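Local coordinates for vacuolar protein sorting-associated protein 54 (PDB 3N1E) that contributes this C-terminal domain to the GARP tethering complex, which probably acts in retrograde transport from endosomes to the trans-Golgi network, at residues 34-39 with 82-87. Sequence-based numbering, arbitrary orientation. Where two conformers were deposited one is given.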
loop_
_atom_site.group_PDB
_atom_site.type_symbol
_atom_site.label_atom_id
_atom_site.label_comp_id
_atom_site.label_asym_id
_atom_site.label_seq_id
_atom_site.Cartn_x
_atom_site.Cartn_y
_atom_site.Cartn_z
ATOM N N SER A 34 -9.167 5.163 -3.912
ATOM C CA SER A 34 -9.763 5.811 -5.070
ATOM C C SER A 34 -8.760 6.002 -6.211
ATOM O O SER A 34 -9.094 5.787 -7.382
ATOM C CB SER A 34 -10.439 7.124 -4.654
ATOM O OG SER A 34 -11.483 6.861 -3.739
ATOM N N LEU A 35 -7.515 6.353 -5.879
ATOM C CA LEU A 35 -6.434 6.417 -6.872
ATOM C C LEU A 35 -6.196 5.077 -7.561
ATOM O O LEU A 35 -6.101 5.013 -8.804
ATOM C CB LEU A 35 -5.134 6.901 -6.195
ATOM C CG LEU A 35 -3.935 6.960 -7.151
ATOM C CD1 LEU A 35 -4.053 8.140 -8.153
ATOM C CD2 LEU A 35 -2.642 7.011 -6.340
ATOM N N PHE A 36 -6.098 4.013 -6.768
ATOM C CA PHE A 36 -5.906 2.666 -7.319
ATOM C C PHE A 36 -7.058 2.249 -8.223
ATOM O O PHE A 36 -6.827 1.644 -9.260
ATOM C CB PHE A 36 -5.695 1.626 -6.220
ATOM C CG PHE A 36 -4.505 1.900 -5.329
ATOM C CD1 PHE A 36 -3.438 2.684 -5.765
ATOM C CD2 PHE A 36 -4.449 1.324 -4.055
ATOM C CE1 PHE A 36 -2.299 2.935 -4.916
ATOM C CE2 PHE A 36 -3.340 1.539 -3.212
ATOM C CZ PHE A 36 -2.258 2.335 -3.649
ATOM N N ASP A 37 -8.297 2.551 -7.822
ATOM C CA ASP A 37 -9.446 2.201 -8.650
ATOM C C ASP A 37 -9.343 2.951 -9.974
ATOM O O ASP A 37 -9.508 2.359 -11.029
ATOM C CB ASP A 37 -10.780 2.518 -7.952
ATOM C CG ASP A 37 -11.989 2.388 -8.915
ATOM O OD1 ASP A 37 -12.204 1.278 -9.439
ATOM O OD2 ASP A 37 -12.694 3.392 -9.174
ATOM N N LYS A 38 -9.032 4.243 -9.917
ATOM C CA LYS A 38 -8.964 5.061 -11.131
ATOM C C LYS A 38 -7.898 4.547 -12.077
ATOM O O LYS A 38 -8.160 4.345 -13.267
ATOM C CB LYS A 38 -8.671 6.516 -10.769
ATOM C CG LYS A 38 -8.646 7.421 -11.962
ATOM C CD LYS A 38 -8.209 8.816 -11.556
ATOM C CE LYS A 38 -7.287 9.420 -12.605
ATOM N NZ LYS A 38 -7.860 9.331 -13.971
ATOM N N LEU A 39 -6.709 4.291 -11.529
ATOM C CA LEU A 39 -5.570 3.884 -12.359
ATOM C C LEU A 39 -5.674 2.445 -12.858
ATOM O O LEU A 39 -5.476 2.193 -14.056
ATOM C CB LEU A 39 -4.247 4.134 -11.630
ATOM C CG LEU A 39 -3.877 5.600 -11.349
ATOM C CD1 LEU A 39 -2.646 5.687 -10.452
ATOM C CD2 LEU A 39 -3.670 6.362 -12.678
ATOM N N LEU A 82 0.253 -1.833 5.022
ATOM C CA LEU A 82 -0.450 -3.110 4.815
ATOM C C LEU A 82 -1.880 -2.902 4.315
ATOM O O LEU A 82 -2.326 -3.642 3.452
ATOM C CB LEU A 82 -0.427 -3.984 6.077
ATOM C CG LEU A 82 0.974 -4.499 6.368
ATOM C CD1 LEU A 82 0.950 -5.058 7.792
ATOM C CD2 LEU A 82 1.441 -5.610 5.370
ATOM N N ARG A 83 -2.569 -1.877 4.822
ATOM C CA ARG A 83 -3.921 -1.543 4.349
ATOM C C ARG A 83 -3.928 -1.005 2.922
ATOM O O ARG A 83 -4.809 -1.337 2.117
ATOM C CB ARG A 83 -4.624 -0.532 5.288
ATOM C CG ARG A 83 -4.769 -1.061 6.702
ATOM C CD ARG A 83 -5.698 -0.218 7.597
ATOM N NE ARG A 83 -6.264 -1.142 8.602
ATOM C CZ ARG A 83 -7.004 -0.797 9.653
ATOM N NH1 ARG A 83 -7.293 0.481 9.896
ATOM N NH2 ARG A 83 -7.442 -1.745 10.483
ATOM N N ILE A 84 -2.984 -0.130 2.629
ATOM C CA ILE A 84 -2.820 0.404 1.278
ATOM C C ILE A 84 -2.545 -0.772 0.330
ATOM O O ILE A 84 -3.168 -0.887 -0.722
ATOM C CB ILE A 84 -1.626 1.399 1.188
ATOM C CG1 ILE A 84 -1.858 2.679 2.017
ATOM C CG2 ILE A 84 -1.312 1.744 -0.264
ATOM C CD1 ILE A 84 -3.184 3.288 1.920
ATOM N N ASN A 85 -1.626 -1.652 0.714
ATOM C CA ASN A 85 -1.333 -2.838 -0.105
ATOM C C ASN A 85 -2.561 -3.716 -0.349
ATOM O O ASN A 85 -2.741 -4.249 -1.433
ATOM C CB ASN A 85 -0.196 -3.665 0.528
ATOM C CG ASN A 85 0.214 -4.850 -0.301
ATOM O OD1 ASN A 85 0.073 -6.019 0.116
ATOM N ND2 ASN A 85 0.696 -4.585 -1.462
ATOM N N ALA A 86 -3.399 -3.871 0.666
ATOM C CA ALA A 86 -4.597 -4.689 0.517
ATOM C C ALA A 86 -5.528 -4.074 -0.530
ATOM O O ALA A 86 -6.104 -4.787 -1.331
ATOM C CB ALA A 86 -5.314 -4.815 1.852
ATOM N N SER A 87 -5.671 -2.745 -0.504
ATOM C CA SER A 87 -6.464 -2.043 -1.503
ATOM C C SER A 87 -5.884 -2.193 -2.912
ATOM O O SER A 87 -6.613 -2.459 -3.856
ATOM C CB SER A 87 -6.562 -0.547 -1.143
ATOM O OG SER A 87 -7.168 0.180 -2.208
#
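Phe36 of helix 17-40 packs edge-on against Ile84 and Ser87 of helix 74-98, in a small buried helix-helix contact. It sits near the centre of the chain. The two segments bury 144 Å² between them, and more than half of that belongs to Phe36. No hydrogen bond crosses from one segment to the other. The CA atoms of Phe36 and Ser87 are the nearest pair, 7.5 Å apart. With CG anti to its own carbonyl carbon (chi1 -59°), Phe36 sends its ring across to the other helix. Across these two segments, the ring touches through CD2, CE2 and CZ. The CG2 methyl of Ile84 sits at the ring edge, in its plane, 3.6 Å from both CE2 and CZ of Phe36. The side chains of Phe36 and Ile84 cross at about a right angle. CE2 of Phe36 also comes 3.5 Å from the backbone O of Ile84. Phe36 CD2 is likewise 3.5 Å from the OG of Ser87. Both oxygens lie near the ring plane, so they face the rim carbons and not the pi face. The OG of Ser87, anti to its backbone N (chi1 172°), lies beside the ring and hydrogen-bonds OD1 of Asp33, one turn before Phe36, giving this buried hydroxyl a polar partner. Helix 52-68 adds Ile57 against Phe36, and Met61 and Met64 against Ile84. Three helices thus meet around the Phe36 ring and the Ile84 side chain, as in the hydrophobic core of an alpha-helical bundle, here that of the Vps54 C-terminal domain.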